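Local atomic coordinates of MOR (Lactococcus phage TP901-1, PDB entry 6TRI), a protein that probably modulates repression in the phage's lysis-lysogeny switch, in a complex with a second protein. Residues B[5-8]-B[9-12]; B[43-47]-B[48-52]; B[62-66]-B[67-71]. All coordinates share one frame; numbering follows the deposited sequence.

Contact 1: residues B[5-8]-B[9-12]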
ATOM      1  N   TYR B   5       6.998  -0.129   9.761  1.00 62.79           N
ATOM      2  CA  TYR B   5       7.399  -0.941   8.619  1.00 63.17           C
ATOM      3  C   TYR B   5       8.915  -1.094   8.544  1.00 67.77           C
ATOM      4  O   TYR B   5       9.660  -0.126   8.697  1.00 66.57           O
ATOM      5  CB  TYR B   5       6.872  -0.341   7.314  1.00 57.98           C
ATOM      6  CG  TYR B   5       5.373  -0.159   7.289  1.00 59.31           C
ATOM      7  CD1 TYR B   5       4.527  -1.223   6.998  1.00 64.03           C
ATOM      8  CD2 TYR B   5       4.800   1.079   7.553  1.00 57.87           C
ATOM      9  CE1 TYR B   5       3.153  -1.060   6.976  1.00 67.15           C
ATOM     10  CE2 TYR B   5       3.429   1.253   7.531  1.00 55.06           C
ATOM     11  CZ  TYR B   5       2.610   0.183   7.241  1.00 60.17           C
ATOM     12  OH  TYR B   5       1.244   0.357   7.220  1.00 66.26           O
ATOM     13  N   ASP B   6       9.358  -2.323   8.310  1.00 71.27           N
ATOM     14  CA  ASP B   6      10.773  -2.629   8.161  1.00 67.37           C
ATOM     15  C   ASP B   6      11.194  -2.429   6.707  1.00 62.28           C
ATOM     16  O   ASP B   6      10.856  -3.238   5.842  1.00 64.15           O
ATOM     17  CB  ASP B   6      11.051  -4.066   8.616  1.00 76.19           C
ATOM     18  CG  ASP B   6      12.521  -4.325   8.884  1.00 91.92           C
ATOM     19  OD1 ASP B   6      12.833  -4.925   9.935  1.00100.45           O
ATOM     20  OD2 ASP B   6      13.361  -3.942   8.044  1.00 95.25           O
ATOM     21  N   TYR B   7      11.928  -1.352   6.439  1.00 46.20           N
ATOM     22  CA  TYR B   7      12.327  -1.033   5.070  1.00 46.73           C
ATOM     23  C   TYR B   7      13.745  -1.484   4.732  1.00 50.74           C
ATOM     24  O   TYR B   7      14.368  -0.920   3.835  1.00 52.75           O
ATOM     25  CB  TYR B   7      12.219   0.473   4.814  1.00 51.22           C
ATOM     26  CG  TYR B   7      10.831   1.045   4.979  1.00 52.15           C
ATOM     27  CD1 TYR B   7       9.803   0.690   4.117  1.00 47.81           C
ATOM     28  CD2 TYR B   7      10.556   1.962   5.984  1.00 49.51           C
ATOM     29  CE1 TYR B   7       8.534   1.218   4.263  1.00 50.42           C
ATOM     30  CE2 TYR B   7       9.292   2.496   6.137  1.00 55.29           C
ATOM     31  CZ  TYR B   7       8.286   2.122   5.275  1.00 47.51           C
ATOM     32  OH  TYR B   7       7.029   2.654   5.430  1.00 45.33           O
ATOM     33  N   SER B   8      14.249  -2.491   5.440  1.00 48.69           N
ATOM     34  CA  SER B   8      15.604  -2.984   5.201  1.00 54.11           C
ATOM     35  C   SER B   8      15.821  -3.354   3.740  1.00 56.84           C
ATOM     36  O   SER B   8      16.716  -2.818   3.088  1.00 55.52           O
ATOM     37  CB  SER B   8      15.908  -4.192   6.088  1.00 57.08           C
ATOM     38  OG  SER B   8      16.028  -3.812   7.447  1.00 67.28           O
ATOM     39  N   SER B   9      14.992  -4.263   3.231  1.00 57.09           N
ATOM     40  CA  SER B   9      15.095  -4.714   1.846  1.00 52.10           C
ATOM     41  C   SER B   9      14.996  -3.552   0.861  1.00 52.64           C
ATOM     42  O   SER B   9      15.740  -3.493  -0.120  1.00 52.40           O
ATOM     43  CB  SER B   9      14.010  -5.749   1.538  1.00 51.49           C
ATOM     44  OG  SER B   9      14.169  -6.909   2.334  1.00 56.42           O
ATOM     45  N   LEU B  10      14.075  -2.629   1.130  1.00 39.80           N
ATOM     46  CA  LEU B  10      13.864  -1.475   0.263  1.00 42.18           C
ATOM     47  C   LEU B  10      15.111  -0.601   0.190  1.00 46.23           C
ATOM     48  O   LEU B  10      15.494  -0.143  -0.886  1.00 53.25           O
ATOM     49  CB  LEU B  10      12.668  -0.652   0.748  1.00 39.84           C
ATOM     50  CG  LEU B  10      12.348   0.620  -0.043  1.00 47.52           C
ATOM     51  CD1 LEU B  10      12.112   0.307  -1.510  1.00 37.54           C
ATOM     52  CD2 LEU B  10      11.142   1.335   0.550  1.00 51.02           C
ATOM     53  N   LEU B  11      15.746  -0.381   1.338  1.00 50.38           N
ATOM     54  CA  LEU B  11      16.952   0.437   1.400  1.00 48.71           C
ATOM     55  C   LEU B  11      18.089  -0.205   0.618  1.00 51.47           C
ATOM     56  O   LEU B  11      18.973   0.485   0.114  1.00 63.77           O
ATOM     57  CB  LEU B  11      17.376   0.667   2.853  1.00 42.31           C
ATOM     58  CG  LEU B  11      16.397   1.474   3.709  1.00 41.81           C
ATOM     59  CD1 LEU B  11      16.854   1.526   5.158  1.00 57.82           C
ATOM     60  CD2 LEU B  11      16.218   2.871   3.147  1.00 41.69           C
ATOM     61  N   GLY B  12      18.061  -1.530   0.520  1.00 53.17           N
ATOM     62  CA  GLY B  12      19.062  -2.251  -0.240  1.00 56.62           C
ATOM     63  C   GLY B  12      18.973  -1.936  -1.720  1.00 63.48           C
ATOM     64  O   GLY B  12      19.981  -1.628  -2.359  1.00 62.32           O
TER
HETATM   65  O   HOH W   1      12.310  -5.636   4.759  1.00 62.79           O
HETATM   66  O   HOH W   2      11.965  -3.410   2.799  1.00 63.93           O
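Y7 and L11 meet where the chain turns into helix 8-17. The backbone NH of L11 gives the first full helical bond, N to Y7 O at 2.9 Å, and the donor sits nearly in line with the carbonyl. G12 N follows with a more bent bond (141°) to S8 O at 3.2 Å, lying in the carbonyl plane. Y7 is the N-cap residue, its O taking the L11 bond, although its side chain does no capping.

From CB outward, the Y7 side chain first meets L11: CB lies 4.4 Å from its CG, a loose apolar touch. With CG beside the backbone N (chi1 -60°), the ring runs alongside L10, both side chains pointing the same way, and CD1 comes to 3.9 Å from CD2 of L10. L10 meets it with CG turned away from its own N (chi1 178°). Past the ring, the tyrosine OH leaves the helix behind and hydrogen-bonds to a polar side chain of the other protein's chain, while the ring itself meets that of W45.

The first turn's NH groups are served from D6, one residue before the cap. D6 OD2 takes two bonds from S8: OG at 2.7 Å, through the syn lone pair, and N at 3.1 Å. Two donors on one oxygen fix the rotation of this carboxylate, and the nearby helix start would probably stabilise its negative charge. Further along, a water bonded to D6 O accepts from L10 N at 2.8 Å, and a second water makes a weak bond with S9 N. The arrangement is an Asx turn leading into the N terminus of helix 8-17, the opening helix of a small all-helical protein of the helix-turn-helix clan, with waters linking D6 O to the first-turn NH groups.

Contact 2: residues B[43-47]-B[48-52]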
ATOM      1  N   VAL B  43       6.221   9.347   8.014  1.00 60.35           N
ATOM      2  CA  VAL B  43       5.113   9.648   7.115  1.00 54.06           C
ATOM      3  C   VAL B  43       4.801   8.438   6.248  1.00 43.12           C
ATOM      4  O   VAL B  43       5.696   7.848   5.644  1.00 57.84           O
ATOM      5  CB  VAL B  43       5.422  10.859   6.213  1.00 56.07           C
ATOM      6  CG1 VAL B  43       4.270  11.118   5.260  1.00 49.39           C
ATOM      7  CG2 VAL B  43       5.705  12.090   7.057  1.00 54.18           C
ATOM      8  N   THR B  44       3.525   8.071   6.196  1.00 49.44           N
ATOM      9  CA  THR B  44       3.087   6.916   5.425  1.00 39.77           C
ATOM     10  C   THR B  44       3.305   7.128   3.927  1.00 50.19           C
ATOM     11  O   THR B  44       3.323   8.261   3.447  1.00 53.56           O
ATOM     12  CB  THR B  44       1.605   6.605   5.691  1.00 46.59           C
ATOM     13  OG1 THR B  44       1.214   5.448   4.942  1.00 58.57           O
ATOM     14  CG2 THR B  44       0.727   7.783   5.297  1.00 51.79           C
ATOM     15  N   TRP B  45       3.486   6.031   3.196  1.00 47.46           N
ATOM     16  CA  TRP B  45       3.658   6.084   1.746  1.00 47.07           C
ATOM     17  C   TRP B  45       2.327   6.281   1.027  1.00 49.81           C
ATOM     18  O   TRP B  45       1.334   5.631   1.355  1.00 52.27           O
ATOM     19  CB  TRP B  45       4.328   4.806   1.234  1.00 43.14           C
ATOM     20  CG  TRP B  45       5.791   4.709   1.536  1.00 47.97           C
ATOM     21  CD1 TRP B  45       6.363   4.358   2.723  1.00 47.79           C
ATOM     22  CD2 TRP B  45       6.869   4.950   0.625  1.00 44.03           C
ATOM     23  NE1 TRP B  45       7.731   4.376   2.613  1.00 47.29           N
ATOM     24  CE2 TRP B  45       8.068   4.735   1.335  1.00 45.53           C
ATOM     25  CE3 TRP B  45       6.937   5.330  -0.719  1.00 46.18           C
ATOM     26  CZ2 TRP B  45       9.321   4.888   0.745  1.00 48.93           C
ATOM     27  CZ3 TRP B  45       8.181   5.481  -1.302  1.00 59.49           C
ATOM     28  CH2 TRP B  45       9.356   5.262  -0.572  1.00 59.55           C
ATOM     29  N   LYS B  46       2.309   7.174   0.044  1.00 45.48           N
ATOM     30  CA  LYS B  46       1.125   7.365  -0.780  1.00 44.13           C
ATOM     31  C   LYS B  46       0.996   6.220  -1.777  1.00 48.30           C
ATOM     32  O   LYS B  46       1.964   5.504  -2.044  1.00 55.58           O
ATOM     33  CB  LYS B  46       1.176   8.707  -1.513  1.00 56.50           C
ATOM     34  CG  LYS B  46       1.192   9.917  -0.595  1.00 58.71           C
ATOM     35  CD  LYS B  46       1.251  11.214  -1.388  1.00 56.60           C
ATOM     36  CE  LYS B  46       0.007  11.413  -2.232  1.00 54.41           C
ATOM     37  NZ  LYS B  46       0.059  12.696  -2.982  1.00 68.07           N
ATOM     38  N   ASP B  47      -0.207   6.053  -2.316  1.00 60.67           N
ATOM     39  CA  ASP B  47      -0.489   5.014  -3.298  1.00 69.52           C
ATOM     40  C   ASP B  47       0.420   5.141  -4.519  1.00 63.69           C
ATOM     41  O   ASP B  47       1.069   4.176  -4.924  1.00 65.45           O
ATOM     42  CB  ASP B  47      -1.962   5.078  -3.717  1.00 90.48           C
ATOM     43  CG  ASP B  47      -2.334   4.007  -4.723  1.00103.14           C
ATOM     44  OD1 ASP B  47      -2.641   2.872  -4.301  1.00111.80           O
ATOM     45  OD2 ASP B  47      -2.333   4.303  -5.937  1.00105.22           O
ATOM     46  N   ASP B  48       0.475   6.342  -5.084  1.00 57.75           N
ATOM     47  CA  ASP B  48       1.244   6.595  -6.299  1.00 60.16           C
ATOM     48  C   ASP B  48       2.754   6.495  -6.084  1.00 56.41           C
ATOM     49  O   ASP B  48       3.496   6.164  -7.008  1.00 57.62           O
ATOM     50  CB  ASP B  48       0.895   7.976  -6.862  1.00 84.05           C
ATOM     51  CG  ASP B  48       1.163   9.095  -5.871  1.00 94.09           C
ATOM     52  OD1 ASP B  48       0.217   9.507  -5.166  1.00 98.16           O
ATOM     53  OD2 ASP B  48       2.321   9.561  -5.798  1.00 89.91           O
ATOM     54  N   GLU B  49       3.208   6.787  -4.870  1.00 55.81           N
ATOM     55  CA  GLU B  49       4.636   6.746  -4.567  1.00 50.41           C
ATOM     56  C   GLU B  49       5.164   5.318  -4.586  1.00 52.62           C
ATOM     57  O   GLU B  49       6.265   5.063  -5.070  1.00 59.65           O
ATOM     58  CB  GLU B  49       4.919   7.398  -3.213  1.00 48.09           C
ATOM     59  CG  GLU B  49       4.659   8.895  -3.188  1.00 71.58           C
ATOM     60  CD  GLU B  49       4.590   9.452  -1.780  1.00 86.78           C
ATOM     61  OE1 GLU B  49       4.496   8.648  -0.828  1.00 85.89           O
ATOM     62  OE2 GLU B  49       4.629  10.693  -1.628  1.00 93.47           O
ATOM     63  N   ILE B  50       4.376   4.385  -4.063  1.00 49.44           N
ATOM     64  CA  ILE B  50       4.774   2.984  -4.054  1.00 48.08           C
ATOM     65  C   ILE B  50       4.862   2.445  -5.480  1.00 48.20           C
ATOM     66  O   ILE B  50       5.819   1.758  -5.835  1.00 48.33           O
ATOM     67  CB  ILE B  50       3.799   2.122  -3.227  1.00 49.59           C
ATOM     68  CG1 ILE B  50       3.824   2.557  -1.759  1.00 52.00           C
ATOM     69  CG2 ILE B  50       4.150   0.647  -3.352  1.00 39.37           C
ATOM     70  CD1 ILE B  50       2.961   1.708  -0.851  1.00 50.27           C
ATOM     71  N   LEU B  51       3.871   2.778  -6.301  1.00 45.65           N
ATOM     72  CA  LEU B  51       3.862   2.344  -7.692  1.00 40.89           C
ATOM     73  C   LEU B  51       5.059   2.900  -8.458  1.00 53.36           C
ATOM     74  O   LEU B  51       5.633   2.215  -9.302  1.00 60.87           O
ATOM     75  CB  LEU B  51       2.563   2.762  -8.384  1.00 39.71           C
ATOM     76  CG  LEU B  51       1.396   1.772  -8.334  1.00 52.29           C
ATOM     77  CD1 LEU B  51       0.933   1.527  -6.904  1.00 59.95           C
ATOM     78  CD2 LEU B  51       0.244   2.260  -9.198  1.00 51.00           C
ATOM     79  N   LYS B  52       5.437   4.139  -8.160  1.00 55.32           N
ATOM     80  CA  LYS B  52       6.563   4.761  -8.846  1.00 57.05           C
ATOM     81  C   LYS B  52       7.875   4.140  -8.378  1.00 50.86           C
ATOM     82  O   LYS B  52       8.798   3.952  -9.167  1.00 62.31           O
ATOM     83  CB  LYS B  52       6.575   6.274  -8.619  1.00 63.04           C
ATOM     84  CG  LYS B  52       7.292   7.049  -9.716  1.00 73.45           C
ATOM     85  CD  LYS B  52       7.150   8.552  -9.529  1.00 79.12           C
ATOM     86  CE  LYS B  52       7.813   9.323 -10.665  1.00 75.44           C
ATOM     87  NZ  LYS B  52       9.046   8.651 -11.171  1.00 65.59           N
TER
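Extended backbone through K46 gives way to helix 47-57 at D47, and the CA atoms of K46 and E49 lie 5.2 Å apart across the bend. K46 is the N-cap residue, and its O receives weak bonds from both I50 N and E49 N; L51 N makes another weak one to D47 O.

The firm bond runs the other way: K46 N donates to E49 OE1 at 2.8 Å and 167°, reaching the oxygen from above the carboxylate plane rather than within it. E49, extended beyond CG, reaches back to the cap while the K46 chain passes obliquely over it, CD lying 3.4 Å from OE2. The indole of W45 stands almost perpendicular to this carboxylate and presents the edge atom CE3 to CB of E49, 3.8 Å away. W45 CB packs on CG1 of I50. Outside, K46 NZ and D48 OD1 form a long salt bridge of 3.9 Å.

This is one half of a capping box, since lysine has no side-chain acceptor to return the bond. E49 OE1 also salt-bridges K38 on helix 32-39, and that lysine, with the cap NH, would tend to keep the buried glutamate ionised.

Contact 3: residues B[62-66]-B[67-71]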
ATOM      1  N   GLN B  62       5.346  -8.875  -6.959  1.00 45.69           N
ATOM      2  CA  GLN B  62       4.989  -9.879  -5.963  1.00 53.68           C
ATOM      3  C   GLN B  62       5.814  -9.727  -4.686  1.00 57.73           C
ATOM      4  O   GLN B  62       5.472 -10.292  -3.648  1.00 57.08           O
ATOM      5  CB  GLN B  62       5.164 -11.281  -6.540  1.00 57.53           C
ATOM      6  CG  GLN B  62       4.472 -11.470  -7.876  1.00 68.69           C
ATOM      7  CD  GLN B  62       4.547 -12.894  -8.376  1.00 62.48           C
ATOM      8  OE1 GLN B  62       4.456 -13.844  -7.598  1.00 68.04           O
ATOM      9  NE2 GLN B  62       4.715 -13.051  -9.682  1.00 66.82           N
ATOM     10  N   ASP B  63       6.894  -8.956  -4.768  1.00 58.33           N
ATOM     11  CA  ASP B  63       7.774  -8.737  -3.625  1.00 53.33           C
ATOM     12  C   ASP B  63       7.373  -7.500  -2.829  1.00 55.36           C
ATOM     13  O   ASP B  63       7.965  -7.202  -1.791  1.00 59.94           O
ATOM     14  CB  ASP B  63       9.227  -8.599  -4.082  1.00 55.94           C
ATOM     15  CG  ASP B  63       9.808  -9.903  -4.591  1.00 82.16           C
ATOM     16  OD1 ASP B  63       9.388 -10.975  -4.107  1.00 96.70           O
ATOM     17  OD2 ASP B  63      10.691  -9.853  -5.473  1.00 88.15           O
ATOM     18  N   ILE B  64       6.370  -6.783  -3.324  1.00 52.23           N
ATOM     19  CA  ILE B  64       5.917  -5.543  -2.696  1.00 52.56           C
ATOM     20  C   ILE B  64       5.522  -5.686  -1.213  1.00 52.24           C
ATOM     21  O   ILE B  64       5.859  -4.813  -0.410  1.00 48.42           O
ATOM     22  CB  ILE B  64       4.739  -4.932  -3.488  1.00 47.00           C
ATOM     23  CG1 ILE B  64       5.245  -4.363  -4.812  1.00 47.50           C
ATOM     24  CG2 ILE B  64       4.053  -3.835  -2.691  1.00 36.85           C
ATOM     25  CD1 ILE B  64       4.169  -3.721  -5.642  1.00 51.39           C
ATOM     26  N   PRO B  65       4.824  -6.779  -0.834  1.00 37.74           N
ATOM     27  CA  PRO B  65       4.552  -6.924   0.604  1.00 52.27           C
ATOM     28  C   PRO B  65       5.811  -6.985   1.475  1.00 55.12           C
ATOM     29  O   PRO B  65       5.764  -6.607   2.646  1.00 55.65           O
ATOM     30  CB  PRO B  65       3.786  -8.249   0.679  1.00 46.68           C
ATOM     31  CG  PRO B  65       3.117  -8.358  -0.636  1.00 43.04           C
ATOM     32  CD  PRO B  65       4.094  -7.789  -1.623  1.00 40.67           C
ATOM     33  N   LYS B  66       6.920  -7.444   0.907  1.00 50.01           N
ATOM     34  CA  LYS B  66       8.154  -7.575   1.668  1.00 54.55           C
ATOM     35  C   LYS B  66       8.946  -6.272   1.690  1.00 47.21           C
ATOM     36  O   LYS B  66       9.825  -6.082   2.532  1.00 55.59           O
ATOM     37  CB  LYS B  66       9.016  -8.700   1.096  1.00 70.31           C
ATOM     38  CG  LYS B  66       9.619  -9.603   2.159  1.00 87.99           C
ATOM     39  CD  LYS B  66       8.531 -10.218   3.029  1.00 94.17           C
ATOM     40  CE  LYS B  66       9.073 -10.645   4.384  1.00 90.82           C
ATOM     41  NZ  LYS B  66       8.025 -10.612   5.443  1.00 87.87           N
ATOM     42  N   TYR B  67       8.627  -5.371   0.768  1.00 36.85           N
ATOM     43  CA  TYR B  67       9.354  -4.112   0.660  1.00 42.88           C
ATOM     44  C   TYR B  67       8.678  -2.966   1.411  1.00 43.41           C
ATOM     45  O   TYR B  67       9.355  -2.128   2.006  1.00 50.11           O
ATOM     46  CB  TYR B  67       9.532  -3.727  -0.810  1.00 47.62           C
ATOM     47  CG  TYR B  67      10.686  -4.424  -1.492  1.00 46.93           C
ATOM     48  CD1 TYR B  67      11.997  -4.110  -1.168  1.00 43.76           C
ATOM     49  CD2 TYR B  67      10.467  -5.387  -2.468  1.00 61.81           C
ATOM     50  CE1 TYR B  67      13.060  -4.741  -1.786  1.00 54.65           C
ATOM     51  CE2 TYR B  67      11.525  -6.024  -3.096  1.00 63.07           C
ATOM     52  CZ  TYR B  67      12.820  -5.695  -2.749  1.00 57.63           C
ATOM     53  OH  TYR B  67      13.880  -6.320  -3.365  1.00 70.69           O
ATOM     54  N   PHE B  68       7.349  -2.929   1.387  1.00 33.36           N
ATOM     55  CA  PHE B  68       6.618  -1.790   1.933  1.00 37.80           C
ATOM     56  C   PHE B  68       5.661  -2.163   3.063  1.00 37.96           C
ATOM     57  O   PHE B  68       5.160  -1.287   3.767  1.00 43.05           O
ATOM     58  CB  PHE B  68       5.833  -1.088   0.821  1.00 41.79           C
ATOM     59  CG  PHE B  68       6.690  -0.585  -0.304  1.00 44.95           C
ATOM     60  CD1 PHE B  68       7.227   0.691  -0.267  1.00 50.94           C
ATOM     61  CD2 PHE B  68       6.953  -1.384  -1.404  1.00 48.51           C
ATOM     62  CE1 PHE B  68       8.017   1.158  -1.303  1.00 53.13           C
ATOM     63  CE2 PHE B  68       7.742  -0.924  -2.442  1.00 50.23           C
ATOM     64  CZ  PHE B  68       8.275   0.347  -2.391  1.00 51.06           C
ATOM     65  N   PHE B  69       5.406  -3.454   3.242  1.00 41.51           N
ATOM     66  CA  PHE B  69       4.400  -3.875   4.212  1.00 41.99           C
ATOM     67  C   PHE B  69       4.924  -4.916   5.196  1.00 45.70           C
ATOM     68  O   PHE B  69       4.183  -5.789   5.643  1.00 48.57           O
ATOM     69  CB  PHE B  69       3.169  -4.407   3.479  1.00 49.07           C
ATOM     70  CG  PHE B  69       2.578  -3.421   2.513  1.00 49.02           C
ATOM     71  CD1 PHE B  69       1.648  -2.487   2.939  1.00 57.82           C
ATOM     72  CD2 PHE B  69       2.966  -3.416   1.183  1.00 42.46           C
ATOM     73  CE1 PHE B  69       1.108  -1.572   2.054  1.00 57.85           C
ATOM     74  CE2 PHE B  69       2.432  -2.503   0.294  1.00 50.24           C
ATOM     75  CZ  PHE B  69       1.501  -1.580   0.730  1.00 55.34           C
ATOM     76  N   ASN B  70       6.202  -4.805   5.537  1.00 50.23           N
ATOM     77  CA  ASN B  70       6.817  -5.700   6.506  1.00 64.77           C
ATOM     78  C   ASN B  70       6.846  -5.058   7.890  1.00 67.22           C
ATOM     79  O   ASN B  70       7.681  -4.198   8.167  1.00 66.63           O
ATOM     80  CB  ASN B  70       8.231  -6.080   6.057  1.00 77.00           C
ATOM     81  CG  ASN B  70       8.880  -7.108   6.961  1.00 82.86           C
ATOM     82  OD1 ASN B  70       8.199  -7.859   7.658  1.00 98.84           O
ATOM     83  ND2 ASN B  70      10.209  -7.147   6.953  1.00 71.49           N
ATOM     84  N   ALA B  71       5.923  -5.474   8.750  1.00 66.69           N
ATOM     85  CA  ALA B  71       5.838  -4.936  10.104  1.00 71.83           C
ATOM     86  C   ALA B  71       7.050  -5.335  10.944  1.00 81.40           C
ATOM     87  O   ALA B  71       7.558  -6.451  10.831  1.00 80.91           O
ATOM     88  CB  ALA B  71       4.552  -5.399  10.775  1.00 77.15           C
TER
HETATM   89  O   HOH W   1      12.310  -5.636   4.759  1.00 62.79           O
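I64 O is gripped by two backbone NH groups. F68 N reaches it at 3.0 Å, nearly in line with the carbonyl, whereas Y67 N comes in at 3.1 Å from well above the carbonyl plane and makes the more bent bond. This double acceptance mixes the spacing of an alpha helix with that of a 3-10 turn. D63 O also takes a firm bond, from K66 N at 2.9 Å, while Y67 N to D63 O and F69 N to P65 O are weak.

The aromatic side chains fan out from this turn. F69 lies alongside I64, with CG2 of the isoleucine in the ring plane, at the edge, 3.6 Å from CE2. The same methyl lies 4.0 Å from CD2 of F68, whose side chain crosses I64 at a slant. I64 CG2 sits on the far side from its own N, which puts this branch within touch of both phenyl rings. Y67 swings to the other flank: its CE2 rests 3.6 Å from CB of D63, and its CD2 lies 3.2 Å from D63 O. On the exposed side K66 bends at its second torsion (57°), bringing NZ to 3.5 Å from N70 OD1. A water spans K66 O and N70 ND2 through weak bonds.

The short helix 64-68 thus closes the fold with F68 buried against the helices before it. F68 packs on L10 of helix 8-17 and on I50 and A53 of helix 47-57, and meets W45 edge-to-face; I64 leans on V54 and F69 on I50 of that second helix. Y67 covers S9, L10 and K13 of helix 8-17. I64, P65 and F69 also pack against the other protein's chain, and F68 O accepts a hydrogen bond from a polar side chain of that chain.

Overall arrangement
From the N terminus, the three contacts come in series, none nested in or crossing another. Each is local and closes a turn rather than a long loop: contact 1 starts helix 8-17, contact 2 starts helix 47-57, and contact 3 makes the short helix 64-68 and the tail after it. They join in space. D6 N and N70 O probably hydrogen-bond, setting the tail beside the N-terminal arm, and one water serves both contacts 1 and 3. L10 CD2 packs 4.0 Å from W45 CZ2, tying contact 1 to contact 2, and I50 CD1 lies 3.9 Å from F69 CZ, joining contact 2 to contact 3. Together they bring helices 8-17, 47-57 and 64-68 onto one apolar centre.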